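Local atomic coordinates of suppressor protein MPT5 (Saccharomyces cerevisiae, PDB entry 5BZ1), a protein that binds specific sequences in the 3'-UTRs of target mRNAs, HO mRNA among them, and so regulates their expression after transcription. Residues 13-18 / 42-47; 31-36 / 66-71; 51-56 / 79-84. One frame throughout, in Å; residues are numbered along the deposited sequence.

Contact 1: 13-18 / 42-47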
loop_
_atom_site.group_PDB
_atom_site.type_symbol
_atom_site.label_atom_id
_atom_site.label_comp_id
_atom_site.label_asym_id
_atom_site.label_seq_id
_atom_site.Cartn_x
_atom_site.Cartn_y
_atom_site.Cartn_z
ATOM N N LEU A 13 28.850 -38.083 -4.572
ATOM C CA LEU A 13 27.687 -37.824 -3.725
ATOM C C LEU A 13 26.386 -37.918 -4.521
ATOM O O LEU A 13 26.341 -37.542 -5.693
ATOM C CB LEU A 13 27.793 -36.444 -3.072
ATOM C CG LEU A 13 28.882 -36.276 -2.016
ATOM C CD1 LEU A 13 28.841 -34.879 -1.416
ATOM C CD2 LEU A 13 28.730 -37.325 -0.931
ATOM N N ASP A 14 25.332 -38.428 -3.883
ATOM C CA ASP A 14 24.008 -38.445 -4.494
ATOM C C ASP A 14 23.280 -37.157 -4.119
ATOM O O ASP A 14 22.558 -37.105 -3.123
ATOM C CB ASP A 14 23.210 -39.664 -4.037
ATOM C CG ASP A 14 22.040 -39.973 -4.955
ATOM O OD1 ASP A 14 21.650 -39.092 -5.754
ATOM O OD2 ASP A 14 21.504 -41.096 -4.874
ATOM N N TYR A 15 23.476 -36.121 -4.929
ATOM C CA TYR A 15 23.025 -34.779 -4.585
ATOM C C TYR A 15 21.511 -34.611 -4.467
ATOM O O TYR A 15 21.040 -33.903 -3.577
ATOM C CB TYR A 15 23.635 -33.751 -5.544
ATOM C CG TYR A 15 25.121 -33.589 -5.325
ATOM C CD1 TYR A 15 25.601 -32.778 -4.307
ATOM C CD2 TYR A 15 26.041 -34.268 -6.112
ATOM C CE1 TYR A 15 26.955 -32.635 -4.086
ATOM C CE2 TYR A 15 27.400 -34.131 -5.899
ATOM C CZ TYR A 15 27.850 -33.311 -4.884
ATOM O OH TYR A 15 29.199 -33.170 -4.663
ATOM N N ILE A 16 20.745 -35.258 -5.342
ATOM C CA ILE A 16 19.290 -35.113 -5.283
ATOM C C ILE A 16 18.720 -35.734 -4.004
ATOM O O ILE A 16 17.764 -35.207 -3.425
ATOM C CB ILE A 16 18.582 -35.660 -6.548
ATOM C CG1 ILE A 16 17.117 -35.219 -6.573
ATOM C CG2 ILE A 16 18.693 -37.180 -6.640
ATOM C CD1 ILE A 16 16.938 -33.717 -6.473
ATOM N N LYS A 17 19.323 -36.830 -3.549
ATOM C CA LYS A 17 18.888 -37.481 -2.317
ATOM C C LYS A 17 19.255 -36.642 -1.097
ATOM O O LYS A 17 18.475 -36.533 -0.153
ATOM C CB LYS A 17 19.492 -38.881 -2.194
ATOM C CG LYS A 17 19.075 -39.830 -3.306
ATOM C CD LYS A 17 17.567 -39.824 -3.511
ATOM C CE LYS A 17 17.180 -40.488 -4.827
ATOM N NZ LYS A 17 15.708 -40.467 -5.047
ATOM N N LEU A 18 20.447 -36.055 -1.124
ATOM C CA LEU A 18 20.897 -35.176 -0.047
ATOM C C LEU A 18 20.056 -33.897 0.008
ATOM O O LEU A 18 19.776 -33.371 1.083
ATOM C CB LEU A 18 22.377 -34.824 -0.223
ATOM C CG LEU A 18 23.393 -35.969 -0.196
ATOM C CD1 LEU A 18 24.795 -35.466 -0.505
ATOM C CD2 LEU A 18 23.375 -36.652 1.153
ATOM N N ARG A 42 29.296 -26.783 -6.054
ATOM C CA ARG A 42 28.233 -26.038 -6.721
ATOM C C ARG A 42 27.982 -26.634 -8.102
ATOM O O ARG A 42 26.845 -26.973 -8.451
ATOM C CB ARG A 42 28.622 -24.561 -6.852
ATOM C CG ARG A 42 27.609 -23.695 -7.597
ATOM C CD ARG A 42 28.217 -22.358 -8.007
ATOM N NE ARG A 42 29.320 -22.542 -8.944
ATOM C CZ ARG A 42 30.224 -21.616 -9.243
ATOM N NH1 ARG A 42 30.174 -20.420 -8.675
ATOM N NH2 ARG A 42 31.191 -21.894 -10.107
ATOM N N ASP A 43 29.057 -26.775 -8.871
ATOM C CA ASP A 43 28.978 -27.272 -10.237
ATOM C C ASP A 43 28.513 -28.730 -10.310
ATOM O O ASP A 43 27.694 -29.080 -11.158
ATOM C CB ASP A 43 30.329 -27.099 -10.938
ATOM C CG ASP A 43 30.732 -25.641 -11.077
ATOM O OD1 ASP A 43 29.840 -24.771 -11.013
ATOM O OD2 ASP A 43 31.938 -25.369 -11.255
ATOM N N LEU A 44 29.036 -29.575 -9.424
ATOM C CA LEU A 44 28.640 -30.984 -9.381
ATOM C C LEU A 44 27.156 -31.125 -9.029
ATOM O O LEU A 44 26.404 -31.837 -9.699
ATOM C CB LEU A 44 29.500 -31.752 -8.371
ATOM C CG LEU A 44 30.957 -32.025 -8.759
ATOM C CD1 LEU A 44 31.786 -32.449 -7.554
ATOM C CD2 LEU A 44 31.030 -33.090 -9.835
ATOM N N MET A 45 26.752 -30.428 -7.974
ATOM C CA MET A 45 25.377 -30.412 -7.493
ATOM C C MET A 45 24.412 -29.950 -8.583
ATOM O O MET A 45 23.364 -30.565 -8.805
ATOM C CB MET A 45 25.302 -29.457 -6.304
ATOM C CG MET A 45 23.980 -29.332 -5.615
ATOM S SD MET A 45 24.069 -27.921 -4.495
ATOM C CE MET A 45 25.596 -28.260 -3.617
ATOM N N TYR A 46 24.786 -28.867 -9.260
ATOM C CA TYR A 46 23.932 -28.211 -10.244
ATOM C C TYR A 46 23.485 -29.152 -11.356
ATOM O O TYR A 46 22.297 -29.226 -11.673
ATOM C CB TYR A 46 24.658 -27.005 -10.848
ATOM C CG TYR A 46 23.781 -26.132 -11.714
ATOM C CD1 TYR A 46 23.066 -25.079 -11.164
ATOM C CD2 TYR A 46 23.669 -26.358 -13.080
ATOM C CE1 TYR A 46 22.262 -24.279 -11.943
ATOM C CE2 TYR A 46 22.863 -25.563 -13.871
ATOM C CZ TYR A 46 22.163 -24.524 -13.294
ATOM O OH TYR A 46 21.356 -23.723 -14.068
ATOM N N GLU A 47 24.437 -29.864 -11.949
ATOM C CA GLU A 47 24.143 -30.742 -13.078
ATOM C C GLU A 47 23.199 -31.883 -12.707
ATOM O O GLU A 47 22.424 -32.352 -13.544
ATOM C CB GLU A 47 25.438 -31.297 -13.676
ATOM C CG GLU A 47 26.312 -30.238 -14.325
ATOM C CD GLU A 47 25.602 -29.511 -15.452
ATOM O OE1 GLU A 47 24.850 -30.166 -16.204
ATOM O OE2 GLU A 47 25.793 -28.284 -15.581
#
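The phenol ring of Y15 is held between two aliphatic groups, and only one of them comes from the other helix. On one face lies M45 CA, 4.0 Å from the ring centroid and 17° off the normal, a CH-pi contact in which the backbone of the second helix itself supplies the C-H. The opposite face is covered by L13 CB, 3.6 Å above the plane of the Y15 ring, from just two residues earlier in the chain. L44 approaches the ring obliquely at its hydroxyl end: its CB is 4.0 Å from Y15 CE2, and its CD1 reaches Y15 OH at 3.9 Å. With CG anti to its carbonyl carbon (chi1 -70°), Y15 directs the ring toward helix 38-49, one face against M45, where the CA atoms of Y15 and M45 come within 5.7 Å. M45 takes the other course, CG anti to the backbone N (chi1 -178°), which runs its side chain past the rim beside CD1 of Y15; M45 CB lies 3.9 Å from that atom. No hydrogen bond joins the two segments, yet the phenol oxygen has a partner, the backbone O of L10, to which Y15 OH hydrogen-bonds. On another side of helix 38-49, R42 NE donates to D43 OD1 at 3.1 Å in a salt bridge that meets the carboxylate from above its plane; R42 NH1 also binds Y72 O, and D43 OD1 accepts from Q77 NE2. The contact illustrates how the first and third helices of an all-helical repeat pack together, here within the first Pumilio repeat: the short helix 15-19 lies against helix 38-49, while L28 of the intervening helix 22-32 packs on both Y15 and L18.

Contact 2: 31-36 / 66-71; sequences KLETPS and VQKLCD. With nucleotides of chain B.
L32 and E33 meet K68 and L69 where two neighbouring RNA-facing helices of the PUF domain lie side by side, 22-32 in Pumilio repeat 1 and 62-69 in repeat 2; E33 follows directly after the end of the first. The contact has an apolar part and a charged part. In the buried part L32 CD1 lies 3.6 Å from L69 CD1, the two side chains crossing at about a right angle, and L32 CD2 touches the same methyl at 3.9 Å. The L69 CB points away from helix 22-32, but a chi1 of -133°, well off a staggered position, brings the branch end back to L32. V41 backs L32, and M45 and I49 back L69, so both leucines belong to one apolar layer with helix 38-49. The charged part lies at the more exposed margin. There K68 NZ donates to E33 OE1 at 2.7 Å in a salt bridge, and OE1 receives it on its anti lone pair, the one turned away from the other carboxylate oxygen. E33 reaches across with its chain extended beyond CG, whereas K68 is bent at chi2 (61°); their aliphatic parts meet as well, E33 CG lying 3.7 Å from K68 CE. The residue before K68 faces a different partner: Q67 NE2 donates to O4 of U9 of chain B at 2.8 Å, with an N-H...O angle of 160°, a nearly straight bond to the carbonyl of the base. Successive residues of one helix turn thus serve RNA binding and repeat stacking. That division is characteristic of PUF repeats, whose second helix carries the base-reading side chains, here a glutamine to O4 of a uracil, while its flank packs on the preceding repeat.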
loop_
_atom_site.group_PDB
_atom_site.type_symbol
_atom_site.label_atom_id
_atom_site.label_comp_id
_atom_site.label_asym_id
_atom_site.label_seq_id
_atom_site.Cartn_x
_atom_site.Cartn_y
_atom_site.Cartn_z
ATOM N N LYS A 31 29.149 -27.052 2.598
ATOM C CA LYS A 31 30.129 -27.233 1.533
ATOM C C LYS A 31 30.186 -26.003 0.628
ATOM O O LYS A 31 31.265 -25.585 0.207
ATOM C CB LYS A 31 29.801 -28.482 0.717
ATOM C CG LYS A 31 30.909 -29.519 0.707
ATOM C CD LYS A 31 31.367 -29.842 2.119
ATOM C CE LYS A 31 32.530 -30.816 2.110
ATOM N NZ LYS A 31 32.989 -31.125 3.490
ATOM N N LEU A 32 29.019 -25.427 0.339
ATOM C CA LEU A 32 28.939 -24.195 -0.445
ATOM C C LEU A 32 29.609 -23.043 0.296
ATOM O O LEU A 32 30.136 -22.117 -0.322
ATOM C CB LEU A 32 27.482 -23.841 -0.754
ATOM C CG LEU A 32 26.784 -24.688 -1.815
ATOM C CD1 LEU A 32 25.287 -24.420 -1.823
ATOM C CD2 LEU A 32 27.369 -24.406 -3.182
ATOM N N GLU A 33 29.589 -23.112 1.625
ATOM C CA GLU A 33 30.217 -22.093 2.458
ATOM C C GLU A 33 31.702 -22.382 2.680
ATOM O O GLU A 33 32.391 -21.615 3.351
ATOM C CB GLU A 33 29.501 -21.981 3.805
ATOM C CG GLU A 33 28.054 -21.499 3.726
ATOM C CD GLU A 33 27.355 -21.554 5.075
ATOM O OE1 GLU A 33 26.247 -20.991 5.203
ATOM O OE2 GLU A 33 27.916 -22.162 6.010
ATOM N N THR A 34 32.181 -23.491 2.119
ATOM C CA THR A 34 33.589 -23.875 2.221
ATOM C C THR A 34 34.345 -23.421 0.972
ATOM O O THR A 34 34.234 -24.048 -0.083
ATOM C CB THR A 34 33.749 -25.399 2.379
ATOM O OG1 THR A 34 32.898 -25.864 3.433
ATOM C CG2 THR A 34 35.201 -25.762 2.696
ATOM N N PRO A 35 35.125 -22.332 1.100
ATOM C CA PRO A 35 35.810 -21.648 -0.006
ATOM C C PRO A 35 36.580 -22.596 -0.925
ATOM O O PRO A 35 36.475 -22.471 -2.145
ATOM C CB PRO A 35 36.780 -20.711 0.717
ATOM C CG PRO A 35 36.110 -20.419 2.018
ATOM C CD PRO A 35 35.435 -21.710 2.401
ATOM N N SER A 36 37.333 -23.528 -0.349
ATOM C CA SER A 36 38.121 -24.471 -1.139
ATOM C C SER A 36 37.254 -25.357 -2.038
ATOM O O SER A 36 37.678 -25.746 -3.129
ATOM C CB SER A 36 38.980 -25.351 -0.226
ATOM O OG SER A 36 38.176 -26.214 0.558
ATOM N N VAL A 66 18.262 -24.326 -2.432
ATOM C CA VAL A 66 18.057 -23.428 -3.567
ATOM C C VAL A 66 18.411 -21.983 -3.202
ATOM O O VAL A 66 19.105 -21.294 -3.956
ATOM C CB VAL A 66 16.606 -23.500 -4.091
ATOM C CG1 VAL A 66 16.362 -22.432 -5.138
ATOM C CG2 VAL A 66 16.312 -24.880 -4.667
ATOM N N GLN A 67 17.945 -21.537 -2.039
ATOM C CA GLN A 67 18.244 -20.190 -1.563
ATOM C C GLN A 67 19.741 -19.974 -1.347
ATOM O O GLN A 67 20.278 -18.936 -1.724
ATOM C CB GLN A 67 17.484 -19.893 -0.269
ATOM C CG GLN A 67 15.983 -19.706 -0.440
ATOM C CD GLN A 67 15.295 -19.370 0.866
ATOM O OE1 GLN A 67 15.414 -18.256 1.375
ATOM N NE2 GLN A 67 14.578 -20.339 1.422
ATOM N N LYS A 68 20.409 -20.950 -0.737
ATOM C CA LYS A 68 21.847 -20.849 -0.510
ATOM C C LYS A 68 22.570 -20.772 -1.850
ATOM O O LYS A 68 23.465 -19.947 -2.043
ATOM C CB LYS A 68 22.363 -22.051 0.284
ATOM C CG LYS A 68 23.664 -21.771 1.025
ATOM C CD LYS A 68 23.453 -20.644 2.030
ATOM C CE LYS A 68 24.759 -20.186 2.635
ATOM N NZ LYS A 68 24.522 -19.428 3.892
ATOM N N LEU A 69 22.155 -21.636 -2.769
ATOM C CA LEU A 69 22.718 -21.703 -4.110
ATOM C C LEU A 69 22.674 -20.340 -4.810
ATOM O O LEU A 69 23.593 -19.992 -5.555
ATOM C CB LEU A 69 21.954 -22.751 -4.918
ATOM C CG LEU A 69 22.708 -23.789 -5.749
ATOM C CD1 LEU A 69 24.119 -24.009 -5.233
ATOM C CD2 LEU A 69 21.929 -25.098 -5.750
ATOM N N CYS A 70 21.619 -19.566 -4.554
ATOM C CA CYS A 70 21.477 -18.229 -5.136
ATOM C C CYS A 70 22.638 -17.291 -4.804
ATOM O O CYS A 70 22.884 -16.322 -5.524
ATOM C CB CYS A 70 20.158 -17.584 -4.701
ATOM S SG CYS A 70 18.703 -18.273 -5.513
ATOM N N ASP A 71 23.350 -17.579 -3.719
ATOM C CA ASP A 71 24.484 -16.755 -3.312
ATOM C C ASP A 71 25.779 -17.143 -4.035
ATOM O O ASP A 71 26.788 -16.453 -3.909
ATOM C CB ASP A 71 24.689 -16.836 -1.796
ATOM C CG ASP A 71 23.622 -16.088 -1.016
ATOM O OD1 ASP A 71 23.059 -15.115 -1.558
ATOM O OD2 ASP A 71 23.356 -16.471 0.145
ATOM P P U B 9 10.512 -18.716 9.914
ATOM O OP1 U B 9 11.876 -18.319 9.477
ATOM O OP2 U B 9 9.331 -17.991 9.384
ATOM O "O5'" U B 9 10.333 -20.265 9.588
ATOM C "C5'" U B 9 9.094 -20.935 9.783
ATOM C "C4'" U B 9 9.036 -22.188 8.952
ATOM O "O4'" U B 9 9.034 -21.826 7.549
ATOM C "C3'" U B 9 10.232 -23.113 9.107
ATOM O "O3'" U B 9 10.089 -23.988 10.213
ATOM C "C2'" U B 9 10.298 -23.829 7.761
ATOM O "O2'" U B 9 9.402 -24.932 7.724
ATOM C "C1'" U B 9 9.789 -22.751 6.802
ATOM N N1 U B 9 10.878 -22.019 6.111
ATOM C C2 U B 9 11.446 -22.603 4.989
ATOM O O2 U B 9 11.108 -23.697 4.569
ATOM N N3 U B 9 12.438 -21.870 4.381
ATOM C C4 U B 9 12.901 -20.631 4.772
ATOM O O4 U B 9 13.804 -20.097 4.123
ATOM C C5 U B 9 12.257 -20.088 5.933
ATOM C C6 U B 9 11.285 -20.775 6.547
#

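Contact 3: 51-56 / 79-84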
loop_
_atom_site.group_PDB
_atom_site.type_symbol
_atom_site.label_atom_id
_atom_site.label_comp_id
_atom_site.label_asym_id
_atom_site.label_seq_id
_atom_site.Cartn_x
_atom_site.Cartn_y
_atom_site.Cartn_z
ATOM N N PRO A 51 17.239 -31.067 -13.272
ATOM C CA PRO A 51 15.912 -31.508 -13.717
ATOM C C PRO A 51 14.864 -31.384 -12.613
ATOM O O PRO A 51 13.674 -31.527 -12.899
ATOM C CB PRO A 51 16.121 -32.995 -14.043
ATOM C CG PRO A 51 17.600 -33.154 -14.239
ATOM C CD PRO A 51 18.223 -32.167 -13.308
ATOM N N PHE A 52 15.300 -31.131 -11.379
ATOM C CA PHE A 52 14.408 -31.134 -10.223
ATOM C C PHE A 52 14.259 -29.757 -9.578
ATOM O O PHE A 52 13.832 -29.656 -8.424
ATOM C CB PHE A 52 14.921 -32.116 -9.165
ATOM C CG PHE A 52 15.138 -33.513 -9.677
ATOM C CD1 PHE A 52 14.115 -34.445 -9.630
ATOM C CD2 PHE A 52 16.370 -33.898 -10.185
ATOM C CE1 PHE A 52 14.309 -35.737 -10.094
ATOM C CE2 PHE A 52 16.574 -35.189 -10.649
ATOM C CZ PHE A 52 15.542 -36.108 -10.604
ATOM N N PHE A 53 14.611 -28.709 -10.318
ATOM C CA PHE A 53 14.558 -27.340 -9.804
ATOM C C PHE A 53 13.214 -26.980 -9.169
ATOM O O PHE A 53 13.172 -26.441 -8.063
ATOM C CB PHE A 53 14.900 -26.342 -10.912
ATOM C CG PHE A 53 16.373 -26.144 -11.114
ATOM C CD1 PHE A 53 17.251 -26.275 -10.047
ATOM C CD2 PHE A 53 16.882 -25.823 -12.366
ATOM C CE1 PHE A 53 18.613 -26.093 -10.220
ATOM C CE2 PHE A 53 18.244 -25.637 -12.547
ATOM C CZ PHE A 53 19.110 -25.773 -11.474
ATOM N N LEU A 54 12.122 -27.282 -9.866
ATOM C CA LEU A 54 10.792 -26.968 -9.351
ATOM C C LEU A 54 10.489 -27.775 -8.091
ATOM O O LEU A 54 9.950 -27.239 -7.119
ATOM C CB LEU A 54 9.714 -27.224 -10.405
ATOM C CG LEU A 54 8.284 -26.953 -9.924
ATOM C CD1 LEU A 54 8.125 -25.494 -9.515
ATOM C CD2 LEU A 54 7.260 -27.329 -10.984
ATOM N N ASP A 55 10.851 -29.057 -8.112
ATOM C CA ASP A 55 10.608 -29.948 -6.982
ATOM C C ASP A 55 11.320 -29.444 -5.722
ATOM O O ASP A 55 10.727 -29.378 -4.646
ATOM C CB ASP A 55 11.082 -31.366 -7.320
ATOM C CG ASP A 55 10.594 -31.841 -8.680
ATOM O OD1 ASP A 55 9.715 -32.727 -8.732
ATOM O OD2 ASP A 55 11.094 -31.319 -9.698
ATOM N N LEU A 56 12.589 -29.078 -5.874
ATOM C CA LEU A 56 13.401 -28.605 -4.757
ATOM C C LEU A 56 12.904 -27.269 -4.197
ATOM O O LEU A 56 12.860 -27.072 -2.981
ATOM C CB LEU A 56 14.865 -28.492 -5.184
ATOM C CG LEU A 56 15.506 -29.815 -5.601
ATOM C CD1 LEU A 56 16.958 -29.618 -6.009
ATOM C CD2 LEU A 56 15.404 -30.829 -4.476
ATOM N N THR A 79 20.432 -18.032 -14.761
ATOM C CA THR A 79 19.563 -17.828 -15.916
ATOM C C THR A 79 18.892 -19.140 -16.336
ATOM O O THR A 79 17.697 -19.166 -16.647
ATOM C CB THR A 79 20.339 -17.216 -17.098
ATOM O OG1 THR A 79 20.840 -15.927 -16.721
ATOM C CG2 THR A 79 19.440 -17.059 -18.312
ATOM N N LEU A 80 19.657 -20.229 -16.331
ATOM C CA LEU A 80 19.108 -21.536 -16.676
ATOM C C LEU A 80 18.074 -21.993 -15.645
ATOM O O LEU A 80 17.034 -22.542 -16.011
ATOM C CB LEU A 80 20.224 -22.573 -16.831
ATOM C CG LEU A 80 19.784 -23.997 -17.172
ATOM C CD1 LEU A 80 18.860 -23.993 -18.380
ATOM C CD2 LEU A 80 20.987 -24.902 -17.423
ATOM N N LEU A 81 18.364 -21.761 -14.363
ATOM C CA LEU A 81 17.417 -22.063 -13.287
ATOM C C LEU A 81 16.091 -21.330 -13.496
ATOM O O LEU A 81 15.015 -21.923 -13.386
ATOM C CB LEU A 81 18.013 -21.690 -11.923
ATOM C CG LEU A 81 17.043 -21.537 -10.743
ATOM C CD1 LEU A 81 16.354 -22.847 -10.417
ATOM C CD2 LEU A 81 17.745 -21.000 -9.506
ATOM N N ILE A 82 16.178 -20.038 -13.795
ATOM C CA ILE A 82 14.990 -19.219 -13.993
ATOM C C ILE A 82 14.261 -19.617 -15.280
ATOM O O ILE A 82 13.031 -19.639 -15.320
ATOM C CB ILE A 82 15.343 -17.717 -13.990
ATOM C CG1 ILE A 82 15.807 -17.292 -12.595
ATOM C CG2 ILE A 82 14.153 -16.871 -14.423
ATOM C CD1 ILE A 82 16.271 -15.845 -12.503
ATOM N N GLN A 83 15.025 -19.943 -16.321
ATOM C CA GLN A 83 14.452 -20.439 -17.571
ATOM C C GLN A 83 13.621 -21.698 -17.342
ATOM O O GLN A 83 12.620 -21.922 -18.020
ATOM C CB GLN A 83 15.555 -20.728 -18.597
ATOM C CG GLN A 83 15.818 -19.594 -19.583
ATOM C CD GLN A 83 17.148 -19.742 -20.307
ATOM O OE1 GLN A 83 17.951 -20.621 -19.986
ATOM N NE2 GLN A 83 17.388 -18.880 -21.289
ATOM N N THR A 84 14.044 -22.514 -16.382
ATOM C CA THR A 84 13.381 -23.782 -16.103
ATOM C C THR A 84 12.036 -23.592 -15.394
ATOM O O THR A 84 11.072 -24.304 -15.678
ATOM C CB THR A 84 14.279 -24.710 -15.257
ATOM O OG1 THR A 84 15.559 -24.846 -15.887
ATOM C CG2 THR A 84 13.647 -26.086 -15.103
#
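Helix 53-57 starts with F53 just after F52 at the N-cap position, its first turn closed by the backbone bond from L56 N to F52 O, while residues 79-84 are wholly helical within helix 75-85. The backbones come nearest at F53 and L81, whose CA atoms are 6.9 Å apart, and F53 fills the interval. Its CG stands anti to the carbonyl carbon (chi1 -83°), which aims the ring at helix 75-85 and lays one face under L81. The methyl CD1 of L81 sits 3.5 Å from the ring centroid, 18° off the normal, in a CH-pi contact shifted toward the CG side, where L81 CD1 to F53 CG measures only 3.4 Å. Farther out, F53 CE2 reaches the backbone, 3.7 Å from L81 CA. Nearly all of both segments belongs to the second Pumilio repeat, an all-helical unit in which a short first helix packs directly on the third, with the RNA-binding helix 62-69 between them in sequence; T84 is the first residue of the third repeat. At the ring edge, near its plane, T84 OG1 lies 3.9 Å from F53 CD2. That hydroxyl is already engaged: it donates to L80 O, one turn earlier, at 2.7 Å and 31° out of the carbonyl plane, so its rotation is fixed while it borders the ring. Shortening F53 to an alanine would probably open a gap between the helices, leaving L81 CD1 without its aromatic face and Y46 without the aromatic ring it meets edge-to-face. On another side of helix 75-85, I82 packs against Q114, L117 and I118 of helix 112-121.

Overall arrangement
The three contacts form one continuous patch at the N-terminal end of the superhelix, with centres about 12 Å (contacts 1 and 2), 14 Å (1 and 3) and 17 Å (2 and 3) apart. Contact 1 lies within the first Pumilio repeat and contact 3 almost wholly within the second, one after the other along the chain, whereas contact 2 alternates with both and ties the repeats together. Helix 38-49 of contact 1 touches both of the others: M45 SD meets L69 CD2 at 3.8 Å, and Y46 CE1 approaches F53 CZ at 3.5 Å. V66 CG2, 3.9 Å from L56 CB, joins contacts 2 and 3. Contact 2 holds a direct bond to the RNA, through Q67; contact 1 and contact 3 each come, at their nearest atom, to about 8 Å from the bound nucleic acid.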